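Chitinase (Paenibacillus sp. FPU-7, PDB 5GZT) probably catalyses the random endo-hydrolysis of beta-1,4 linkages between N-acetylglucosamine units in chitin and chitodextrins, using two family 18 glycosyl hydrolase regions. Local coordinates at residues L435-L440 with Y475-N480; A1004-G1009 with K1104-R1109; D775-A780 with F834-T839; W623-S626 with S631-L634. One frame throughout, in Å; residues are numbered along the deposited sequence.

In the fold
Contacts 1 and 4 belong to the first family 18 barrel and contacts 2 and 3 to the second, and no helix or strand serves in two of them. Contact 1 is the buried one; the other three are only partly buried, and contact 3 has an exposed threonine at its margin. In these four the chemistry differs with place. Contacts 1 and 2, between outer helices and the turns or helix ends that lead into strands, each rest on an arginine that uses a direct polar interaction and a water. Contacts 3 and 4 join a loop after a strand to a helix or its start, by a CH2 group over one ring face and a hydroxyl over another.

Contact 1: residues L435-L440 with Y475-N480; sequences LLREKL and YLDYIN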
# COMPACT_ATOMS: atom_id res chain seq x y z
N LEU B 435 16.81 -18.23 -0.75
CA LEU B 435 17.73 -17.85 -1.79
C LEU B 435 17.58 -16.42 -2.21
O LEU B 435 18.55 -15.66 -2.28
CB LEU B 435 17.62 -18.79 -2.97
CG LEU B 435 18.62 -18.58 -4.12
CD1 LEU B 435 20.09 -18.54 -3.65
CD2 LEU B 435 18.38 -19.69 -5.13
N LEU B 436 16.34 -16.00 -2.46
CA LEU B 436 16.09 -14.66 -3.03
C LEU B 436 16.50 -13.60 -2.04
O LEU B 436 17.01 -12.49 -2.39
CB LEU B 436 14.57 -14.50 -3.35
CG LEU B 436 14.06 -15.24 -4.59
CD1 LEU B 436 12.57 -15.48 -4.47
CD2 LEU B 436 14.42 -14.42 -5.81
N ARG B 437 16.14 -13.89 -0.80
CA ARG B 437 16.55 -12.97 0.27
C ARG B 437 18.12 -12.87 0.28
O ARG B 437 18.71 -11.76 0.29
CB ARG B 437 16.03 -13.49 1.62
CG ARG B 437 15.90 -12.49 2.76
CD ARG B 437 16.45 -11.12 2.50
NE ARG B 437 15.45 -10.13 2.26
CZ ARG B 437 15.61 -8.98 1.61
NH1 ARG B 437 16.72 -8.63 0.99
NH2 ARG B 437 14.56 -8.17 1.51
N GLU B 438 18.78 -14.02 0.24
CA GLU B 438 20.29 -14.05 0.17
C GLU B 438 20.79 -13.17 -0.98
O GLU B 438 21.56 -12.19 -0.75
CB GLU B 438 20.78 -15.47 0.03
CG GLU B 438 20.57 -16.19 1.34
CD GLU B 438 20.71 -17.70 1.26
OE1 GLU B 438 20.88 -18.28 0.17
OE2 GLU B 438 20.61 -18.31 2.34
N LYS B 439 20.27 -13.44 -2.18
CA LYS B 439 20.77 -12.72 -3.33
C LYS B 439 20.51 -11.22 -3.26
O LYS B 439 21.30 -10.40 -3.81
CB LYS B 439 20.19 -13.31 -4.60
CG LYS B 439 20.52 -14.78 -4.80
CD LYS B 439 20.47 -15.11 -6.27
CE LYS B 439 20.82 -16.56 -6.54
NZ LYS B 439 22.30 -16.73 -6.66
N LEU B 440 19.38 -10.84 -2.63
CA LEU B 440 18.99 -9.43 -2.63
C LEU B 440 19.89 -8.75 -1.64
O LEU B 440 20.37 -7.66 -1.90
CB LEU B 440 17.49 -9.20 -2.31
CG LEU B 440 16.47 -9.58 -3.42
CD1 LEU B 440 15.06 -9.76 -2.85
CD2 LEU B 440 16.48 -8.52 -4.48
N TYR B 475 12.30 -14.53 6.07
CA TYR B 475 12.76 -13.98 4.79
C TYR B 475 11.92 -12.84 4.17
O TYR B 475 12.41 -12.17 3.24
CB TYR B 475 12.85 -15.12 3.81
CG TYR B 475 13.62 -16.28 4.33
CD1 TYR B 475 14.91 -16.13 4.86
CD2 TYR B 475 13.07 -17.58 4.29
CE1 TYR B 475 15.61 -17.24 5.35
CE2 TYR B 475 13.75 -18.69 4.77
CZ TYR B 475 15.02 -18.53 5.30
OH TYR B 475 15.66 -19.68 5.75
N LEU B 476 10.70 -12.58 4.71
CA LEU B 476 9.70 -11.70 4.05
C LEU B 476 9.52 -10.37 4.74
O LEU B 476 9.39 -10.34 5.92
CB LEU B 476 8.35 -12.46 4.00
CG LEU B 476 8.43 -13.82 3.32
CD1 LEU B 476 7.15 -14.61 3.44
CD2 LEU B 476 8.83 -13.71 1.86
N ASP B 477 9.54 -9.24 4.05
CA ASP B 477 9.07 -8.00 4.69
C ASP B 477 7.59 -8.02 5.15
O ASP B 477 7.20 -7.36 6.17
CB ASP B 477 9.28 -6.81 3.75
CG ASP B 477 10.77 -6.53 3.47
OD1 ASP B 477 11.33 -7.32 2.68
OD2 ASP B 477 11.30 -5.50 4.01
N TYR B 478 6.75 -8.72 4.38
CA TYR B 478 5.33 -8.93 4.73
C TYR B 478 4.70 -9.97 3.88
O TYR B 478 5.23 -10.37 2.81
CB TYR B 478 4.58 -7.59 4.65
CG TYR B 478 4.84 -6.84 3.38
CD1 TYR B 478 5.94 -6.04 3.25
CD2 TYR B 478 3.94 -6.91 2.28
CE1 TYR B 478 6.21 -5.35 2.09
CE2 TYR B 478 4.19 -6.17 1.10
CZ TYR B 478 5.33 -5.43 0.99
OH TYR B 478 5.60 -4.70 -0.15
N ILE B 479 3.59 -10.49 4.40
CA ILE B 479 2.69 -11.34 3.66
C ILE B 479 1.44 -10.50 3.27
O ILE B 479 0.76 -9.91 4.12
CB ILE B 479 2.30 -12.57 4.48
CG1 ILE B 479 3.57 -13.40 4.82
CG2 ILE B 479 1.33 -13.43 3.69
CD1 ILE B 479 3.30 -14.52 5.76
N ASN B 480 1.19 -10.46 1.96
CA ASN B 480 -0.07 -9.93 1.39
C ASN B 480 -1.21 -10.94 1.41
O ASN B 480 -1.22 -11.88 0.60
CB ASN B 480 0.17 -9.50 -0.03
CG ASN B 480 1.24 -8.48 -0.14
OD1 ASN B 480 2.29 -8.74 -0.70
ND2 ASN B 480 0.97 -7.28 0.35
O HOH W 1 12.55 -9.46 3.41
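Arg-437 reaches from its helix over the backbone of Tyr-475 and ends beside the carboxylate of Asp-477. Its CG lies 3.5 Å from the carbonyl O of Tyr-475, and CB of Tyr-475 lies on the same flank, 4.2 Å from that CG. With CG opposite the backbone N (chi1 -159°), and further bends at chi2 and chi3, the arginine chain brings NH2 to the carboxylate of Asp-477. There NH2 faces OD1 of Asp-477 in a rather long salt bridge of 3.5 Å, the oxygen sitting at the edge of a guanidinium whose plane is turned 62° from the carboxylate. Such a turn is where a family 18 TIM barrel passes from its outer helices to its inner strands: helix 425-447 packs outside, and 478-481 is the next strand after its neighbour 452-457. A water fills the corner between the groups, accepting from Arg-437 NH2 at 3.1 Å and donating to Tyr-475 O at 2.7 Å and to Asp-477 OD1 at 2.6 Å. The buried charges have further partners, since Arg-437 NH2 also binds Tyr-451 O and its NH1 meets Asp-441. Asp-477 OD1 takes the backbone N of Leu-453, and OD2 takes Thr-252 and Tyr-450, which leaves the carboxylate little freedom to rotate.

Contact 2: residues A1004-G1009 with K1104-R1109; sequences AYRKQG and KNQGLR
Arg-1006 and Gln-1106 make the one direct bond between the two segments, NH1 of the arginine giving its hydrogen to OE1 of the glutamine over 2.6 Å. The bond is nearly straight at 164°, and the donor lies in the carbonyl plane of the amide, on a lone pair of OE1. A bend at chi2 of Gln-1106 (-68°) folds its chain so that OE1 faces the arginine. Because OE1 is also close to the guanidinium plane while the two flat groups stand 84° apart, the amide meets the edge of the arginine almost at right angles.

A water supplies the second link. It accepts from Arg-1006 NH1 at 2.9 Å and donates to the backbone O of Gln-1106 at 2.7 Å, so one nitrogen reaches both the side chain and the main chain of the same glutamine. Further polar bonds hold the two groups: Arg-1006 NE binds Leu-1002 O in its own helix and NH2 binds Tyr-1102 OH, while Gln-1106 NE2 binds Val-656 O and thereby sets which way the amide is turned.

Apolar contact is slight, and is shared through a third element: Arg-1006 and Leu-1108 both lie against Leu-1015 of strand 1015-1020. As for the backbone, each segment leaves its helix by a Schellman motif, at Gly-1009 and at Gly-1107, both with positive phi.

Helices 998-1007 and 1093-1106 run into strands 1015-1020 and 1110-1114, which are paired in parallel; here the bridge joins two outer helices, near their C-terminal ends, of a family 18 TIM barrel.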
# COMPACT_ATOMS: atom_id res chain seq x y z
N ALA B 1004 -13.59 24.80 -3.65
CA ALA B 1004 -12.83 25.40 -2.61
C ALA B 1004 -13.48 26.68 -2.13
O ALA B 1004 -13.47 26.95 -0.97
CB ALA B 1004 -11.43 25.71 -3.06
N TYR B 1005 -14.06 27.47 -3.00
CA TYR B 1005 -14.82 28.66 -2.49
C TYR B 1005 -15.98 28.25 -1.57
O TYR B 1005 -16.26 28.84 -0.46
CB TYR B 1005 -15.36 29.52 -3.64
CG TYR B 1005 -14.41 30.56 -4.18
CD1 TYR B 1005 -13.21 30.21 -4.79
CD2 TYR B 1005 -14.76 31.90 -4.15
CE1 TYR B 1005 -12.33 31.18 -5.29
CE2 TYR B 1005 -13.88 32.88 -4.65
CZ TYR B 1005 -12.70 32.54 -5.20
OH TYR B 1005 -11.93 33.55 -5.72
N ARG B 1006 -16.65 27.19 -1.98
CA ARG B 1006 -17.76 26.69 -1.19
C ARG B 1006 -17.32 26.11 0.12
O ARG B 1006 -18.04 26.30 1.13
CB ARG B 1006 -18.66 25.69 -1.99
CG ARG B 1006 -19.62 26.44 -2.94
CD ARG B 1006 -20.29 25.49 -3.97
NE ARG B 1006 -19.32 25.04 -4.94
CZ ARG B 1006 -19.61 24.17 -5.92
NH1 ARG B 1006 -20.86 23.71 -6.10
NH2 ARG B 1006 -18.66 23.79 -6.76
N LYS B 1007 -16.16 25.44 0.13
CA LYS B 1007 -15.64 24.92 1.40
C LYS B 1007 -15.19 26.02 2.38
O LYS B 1007 -15.22 25.79 3.57
CB LYS B 1007 -14.48 23.95 1.24
CG LYS B 1007 -14.75 22.69 0.42
CD LYS B 1007 -15.80 21.78 0.99
CE LYS B 1007 -15.75 20.44 0.24
NZ LYS B 1007 -17.05 19.71 0.41
N GLN B 1008 -14.94 27.23 1.88
CA GLN B 1008 -14.75 28.38 2.73
C GLN B 1008 -16.02 28.99 3.27
O GLN B 1008 -15.95 29.86 4.08
CB GLN B 1008 -14.00 29.51 1.99
CG GLN B 1008 -12.62 29.23 1.52
CD GLN B 1008 -11.67 29.10 2.70
OE1 GLN B 1008 -11.38 30.06 3.41
NE2 GLN B 1008 -11.23 27.89 2.93
N GLY B 1009 -17.17 28.54 2.78
CA GLY B 1009 -18.50 28.92 3.23
C GLY B 1009 -19.26 29.81 2.24
O GLY B 1009 -20.39 30.18 2.51
N LYS B 1104 -25.70 25.74 -13.85
CA LYS B 1104 -27.09 25.31 -13.62
C LYS B 1104 -27.17 24.15 -12.63
O LYS B 1104 -27.97 24.22 -11.71
CB LYS B 1104 -27.72 24.84 -14.91
CG LYS B 1104 -28.11 25.97 -15.84
CD LYS B 1104 -28.10 25.56 -17.28
CE LYS B 1104 -29.20 24.60 -17.57
NZ LYS B 1104 -29.18 24.18 -19.00
N ASN B 1105 -26.30 23.15 -12.79
CA ASN B 1105 -26.37 21.95 -11.95
C ASN B 1105 -25.84 22.17 -10.58
O ASN B 1105 -26.19 21.40 -9.68
CB ASN B 1105 -25.55 20.80 -12.58
CG ASN B 1105 -26.20 20.28 -13.88
OD1 ASN B 1105 -27.38 20.37 -14.05
ND2 ASN B 1105 -25.41 19.70 -14.75
N GLN B 1106 -24.95 23.16 -10.40
CA GLN B 1106 -24.36 23.41 -9.08
C GLN B 1106 -25.05 24.51 -8.30
O GLN B 1106 -24.70 24.79 -7.14
CB GLN B 1106 -22.90 23.79 -9.28
CG GLN B 1106 -22.05 22.68 -9.84
CD GLN B 1106 -21.89 21.55 -8.88
OE1 GLN B 1106 -21.47 21.71 -7.72
NE2 GLN B 1106 -22.21 20.41 -9.34
N GLY B 1107 -26.04 25.16 -8.92
CA GLY B 1107 -26.75 26.24 -8.21
C GLY B 1107 -25.98 27.54 -8.14
O GLY B 1107 -26.17 28.32 -7.22
N LEU B 1108 -25.16 27.76 -9.12
CA LEU B 1108 -24.40 29.00 -9.22
C LEU B 1108 -25.27 30.18 -9.67
O LEU B 1108 -26.39 30.00 -10.20
CB LEU B 1108 -23.16 28.88 -10.06
CG LEU B 1108 -22.23 27.70 -9.81
CD1 LEU B 1108 -21.02 27.83 -10.69
CD2 LEU B 1108 -21.83 27.55 -8.35
N ARG B 1109 -24.79 31.40 -9.39
CA ARG B 1109 -25.55 32.58 -9.82
C ARG B 1109 -25.61 32.66 -11.35
O ARG B 1109 -26.61 33.10 -11.88
CB ARG B 1109 -25.02 33.89 -9.26
CG ARG B 1109 -25.91 35.09 -9.51
CD ARG B 1109 -27.14 34.99 -8.66
NE ARG B 1109 -28.24 35.88 -9.03
CZ ARG B 1109 -29.19 35.66 -9.93
NH1 ARG B 1109 -29.18 34.56 -10.71
NH2 ARG B 1109 -30.17 36.54 -10.07
O HOH W 2 -23.49 24.06 -4.86

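Contact 3: residues D775-A780 with F834-T839; sequences DWTNSA and FAYLKT
The carbonyl O of Tyr-836, the residue that meets Trp-776 across the contact, is gripped twice by Thr-839: its hydroxyl OG1 donates at 2.8 Å, in the carbonyl plane and on a lone pair, and its backbone N donates at 2.9 Å. This double hold belongs to the helix; between the segments the work is done by apolar surface. Tyr-836 holds CG opposite its backbone N (chi1 -177°), which carries its ring to Trp-776. The CB of Trp-776 sits over one face of that ring, 3.8 Å from the centroid and 29° off the normal, a CH-pi contact, with CD2 of Tyr-836 the nearest atom to CB at 3.4 Å. The indole then leads away, and although its five-membered ring is tilted only 17° from the phenol plane, the rings barely overlap. Thr-777 brings OG1 to within 3.9 Å of Tyr-836 CB. The polar ends are taken up elsewhere: Tyr-836 OH by the backbone N of Val-783, Trp-776 NE1 by Pro-771 O. Putting an alanine in place of Tyr-836 would probably leave the CB of Trp-776 without the ring face it rests on and Val-783 N without its hydroxyl partner. The arrangement fastens the loop that follows strand 765-771 to helix 830-843, at the strands' C-terminal ends, the side of a family 18 TIM barrel on which the active-site loops gather.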
# COMPACT_ATOMS: atom_id res chain seq x y z
N ASP B 775 -13.73 51.30 -28.95
CA ASP B 775 -14.70 52.33 -29.28
C ASP B 775 -15.93 51.67 -29.86
O ASP B 775 -16.01 51.45 -31.09
CB ASP B 775 -14.07 53.27 -30.30
CG ASP B 775 -14.91 54.49 -30.61
OD1 ASP B 775 -16.04 54.67 -30.14
OD2 ASP B 775 -14.39 55.33 -31.36
N TRP B 776 -16.88 51.32 -28.98
CA TRP B 776 -18.01 50.49 -29.38
C TRP B 776 -18.92 51.17 -30.40
O TRP B 776 -19.42 50.50 -31.31
CB TRP B 776 -18.83 49.96 -28.18
CG TRP B 776 -18.02 48.93 -27.44
CD1 TRP B 776 -17.16 49.14 -26.42
CD2 TRP B 776 -17.87 47.60 -27.84
NE1 TRP B 776 -16.46 47.99 -26.15
CE2 TRP B 776 -16.89 47.02 -27.01
CE3 TRP B 776 -18.42 46.83 -28.88
CZ2 TRP B 776 -16.52 45.70 -27.12
CZ3 TRP B 776 -18.05 45.51 -28.98
CH2 TRP B 776 -17.13 44.96 -28.08
N THR B 777 -19.17 52.45 -30.22
CA THR B 777 -19.98 53.23 -31.17
C THR B 777 -19.50 53.00 -32.63
O THR B 777 -20.33 52.81 -33.49
CB THR B 777 -20.00 54.72 -30.82
OG1 THR B 777 -20.43 54.87 -29.48
CG2 THR B 777 -20.98 55.49 -31.67
N ASN B 778 -18.20 52.89 -32.84
CA ASN B 778 -17.62 52.66 -34.19
C ASN B 778 -17.11 51.29 -34.50
O ASN B 778 -16.43 51.12 -35.52
CB ASN B 778 -16.48 53.66 -34.41
CG ASN B 778 -16.98 55.06 -34.33
OD1 ASN B 778 -18.03 55.36 -34.89
ND2 ASN B 778 -16.33 55.90 -33.54
N SER B 779 -17.43 50.31 -33.65
CA SER B 779 -16.98 48.94 -33.83
C SER B 779 -18.08 48.31 -34.70
O SER B 779 -19.27 48.51 -34.45
CB SER B 779 -16.92 48.21 -32.50
OG SER B 779 -16.92 46.79 -32.64
N ALA B 780 -17.68 47.58 -35.73
CA ALA B 780 -18.64 46.94 -36.60
C ALA B 780 -19.34 45.84 -35.80
O ALA B 780 -20.55 45.70 -35.89
CB ALA B 780 -17.92 46.38 -37.85
N PHE B 834 -19.98 55.29 -22.76
CA PHE B 834 -21.03 55.40 -21.82
C PHE B 834 -22.32 55.75 -22.55
O PHE B 834 -23.41 55.28 -22.12
CB PHE B 834 -20.77 56.46 -20.71
CG PHE B 834 -19.50 56.22 -19.86
CD1 PHE B 834 -19.02 54.93 -19.58
CD2 PHE B 834 -18.80 57.29 -19.34
CE1 PHE B 834 -17.90 54.76 -18.82
CE2 PHE B 834 -17.65 57.10 -18.60
CZ PHE B 834 -17.23 55.84 -18.30
N ALA B 835 -22.26 56.56 -23.63
CA ALA B 835 -23.52 56.79 -24.38
C ALA B 835 -23.94 55.53 -25.06
O ALA B 835 -25.13 55.24 -25.14
CB ALA B 835 -23.35 57.90 -25.43
N TYR B 836 -22.99 54.75 -25.54
CA TYR B 836 -23.34 53.43 -26.16
C TYR B 836 -24.03 52.49 -25.16
O TYR B 836 -25.10 51.94 -25.43
CB TYR B 836 -22.09 52.74 -26.73
CG TYR B 836 -22.38 51.42 -27.44
CD1 TYR B 836 -23.09 51.38 -28.64
CD2 TYR B 836 -21.97 50.20 -26.86
CE1 TYR B 836 -23.36 50.14 -29.26
CE2 TYR B 836 -22.20 48.98 -27.47
CZ TYR B 836 -22.91 48.93 -28.66
OH TYR B 836 -23.15 47.66 -29.21
N LEU B 837 -23.44 52.34 -23.98
CA LEU B 837 -24.04 51.45 -22.95
C LEU B 837 -25.46 51.89 -22.62
O LEU B 837 -26.35 51.06 -22.45
CB LEU B 837 -23.18 51.51 -21.69
CG LEU B 837 -21.88 50.78 -21.90
CD1 LEU B 837 -20.98 51.05 -20.69
CD2 LEU B 837 -22.04 49.29 -22.08
N LYS B 838 -25.67 53.19 -22.61
CA LYS B 838 -26.98 53.68 -22.34
C LYS B 838 -28.04 53.29 -23.38
O LYS B 838 -29.21 53.10 -22.99
CB LYS B 838 -26.92 55.15 -22.11
CG LYS B 838 -28.27 55.75 -21.87
CD LYS B 838 -28.11 57.15 -21.36
CE LYS B 838 -29.45 57.85 -21.33
NZ LYS B 838 -29.26 59.18 -20.70
N THR B 839 -27.62 53.05 -24.64
CA THR B 839 -28.52 52.67 -25.71
C THR B 839 -28.77 51.20 -25.60
O THR B 839 -29.87 50.75 -25.89
CB THR B 839 -28.00 52.95 -27.17
OG1 THR B 839 -26.92 52.02 -27.56
CG2 THR B 839 -27.64 54.41 -27.35

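Contact 4: residues W623-S626 with S631-L634; sequences WEYS and SHEL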
# COMPACT_ATOMS: atom_id res chain seq x y z
N TRP B 623 -6.56 -5.63 -5.00
CA TRP B 623 -6.60 -6.08 -6.36
C TRP B 623 -7.87 -5.53 -6.99
O TRP B 623 -8.95 -5.85 -6.47
CB TRP B 623 -6.75 -7.59 -6.40
CG TRP B 623 -6.84 -8.08 -7.80
CD1 TRP B 623 -7.97 -8.29 -8.54
CD2 TRP B 623 -5.75 -8.40 -8.64
NE1 TRP B 623 -7.64 -8.71 -9.78
CE2 TRP B 623 -6.29 -8.78 -9.89
CE3 TRP B 623 -4.38 -8.41 -8.47
CZ2 TRP B 623 -5.49 -9.13 -10.97
CZ3 TRP B 623 -3.57 -8.77 -9.58
CH2 TRP B 623 -4.12 -9.16 -10.78
N GLU B 624 -7.81 -4.71 -8.04
CA GLU B 624 -6.63 -4.04 -8.53
C GLU B 624 -7.03 -2.61 -8.93
O GLU B 624 -8.22 -2.31 -9.16
CB GLU B 624 -5.91 -4.82 -9.67
CG GLU B 624 -6.76 -5.43 -10.80
CD GLU B 624 -7.05 -4.47 -11.93
OE1 GLU B 624 -7.54 -4.94 -12.93
OE2 GLU B 624 -6.85 -3.24 -11.81
N TYR B 625 -6.04 -1.73 -8.94
CA TYR B 625 -6.25 -0.26 -8.97
C TYR B 625 -7.16 0.19 -10.09
O TYR B 625 -7.95 1.10 -9.88
CB TYR B 625 -4.92 0.47 -9.01
CG TYR B 625 -4.99 1.99 -8.95
CD1 TYR B 625 -4.97 2.65 -7.76
CD2 TYR B 625 -5.07 2.76 -10.13
CE1 TYR B 625 -5.12 4.03 -7.69
CE2 TYR B 625 -5.11 4.15 -10.07
CZ TYR B 625 -5.15 4.77 -8.86
OH TYR B 625 -5.23 6.15 -8.75
N SER B 626 -7.08 -0.46 -11.26
CA SER B 626 -7.84 0.02 -12.44
C SER B 626 -9.35 -0.22 -12.39
O SER B 626 -10.10 0.26 -13.26
CB SER B 626 -7.27 -0.60 -13.73
OG SER B 626 -7.63 -1.98 -13.96
N SER B 631 -13.43 8.72 -9.91
CA SER B 631 -12.72 9.55 -8.94
C SER B 631 -11.70 8.80 -8.09
O SER B 631 -11.13 9.40 -7.22
CB SER B 631 -13.76 10.23 -8.00
OG SER B 631 -14.26 9.27 -7.04
N HIS B 632 -11.50 7.50 -8.34
CA HIS B 632 -10.72 6.62 -7.49
C HIS B 632 -11.24 6.57 -6.10
O HIS B 632 -10.43 6.74 -5.17
CB HIS B 632 -9.24 7.17 -7.47
CG HIS B 632 -8.65 7.32 -8.83
ND1 HIS B 632 -8.31 6.22 -9.61
CD2 HIS B 632 -8.40 8.41 -9.60
CE1 HIS B 632 -7.83 6.63 -10.77
NE2 HIS B 632 -7.85 7.96 -10.78
N GLU B 633 -12.55 6.43 -5.88
CA GLU B 633 -13.01 6.62 -4.52
C GLU B 633 -12.50 5.56 -3.52
O GLU B 633 -12.42 5.87 -2.33
CB GLU B 633 -14.55 6.78 -4.38
CG GLU B 633 -15.39 5.57 -4.59
CD GLU B 633 -16.87 5.86 -4.61
OE1 GLU B 633 -17.22 6.96 -4.22
OE2 GLU B 633 -17.65 4.97 -4.98
N LEU B 634 -12.29 4.34 -3.97
CA LEU B 634 -11.79 3.30 -3.07
C LEU B 634 -10.34 3.53 -2.65
O LEU B 634 -10.02 3.50 -1.43
CB LEU B 634 -11.97 1.88 -3.63
CG LEU B 634 -13.48 1.50 -3.93
CD1 LEU B 634 -13.60 0.08 -4.32
CD2 LEU B 634 -14.43 1.73 -2.77
O HOH W 3 -8.20 4.02 -8.14
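Tyr-625 and His-632 keep their backbones well apart, 8.3 Å between CA atoms, where a 3-10 turn faces the residue at the N-cap position of the next helix, His-632, which has positive phi. The side chains close the distance. With CG opposite its backbone N (chi1 -176°), Tyr-625 extends its ring toward the histidine and sets OH over one face of the imidazole, near the rim, 3.2 Å from ND1 of His-632; the rings are tilted by 24° and slid apart, so they hardly overlap. The same hydroxyl is bonded to the backbone N of Asp-297, which fixes its place. A water lies in the plane of the histidine ring, 2.6 Å from ND1, and above one face of the tyrosine ring, donating weakly to Tyr-625 O. A leucine in place of His-632 is likely to leave this water without its close nitrogen partner and the phenol without the flat group beside it. Within 623-626, where a cis peptide bond precedes Glu-624, Glu-624 OE2 accepts from Ser-626 OG (2.6 Å) and Ser-626 N (2.8 Å). All of this lies between strand 619-623 and helix 633-642, with Tyr-625 packed on Ser-281 and Ile-283 of the adjoining strand 264-284 and edge-to-face with Phe-301.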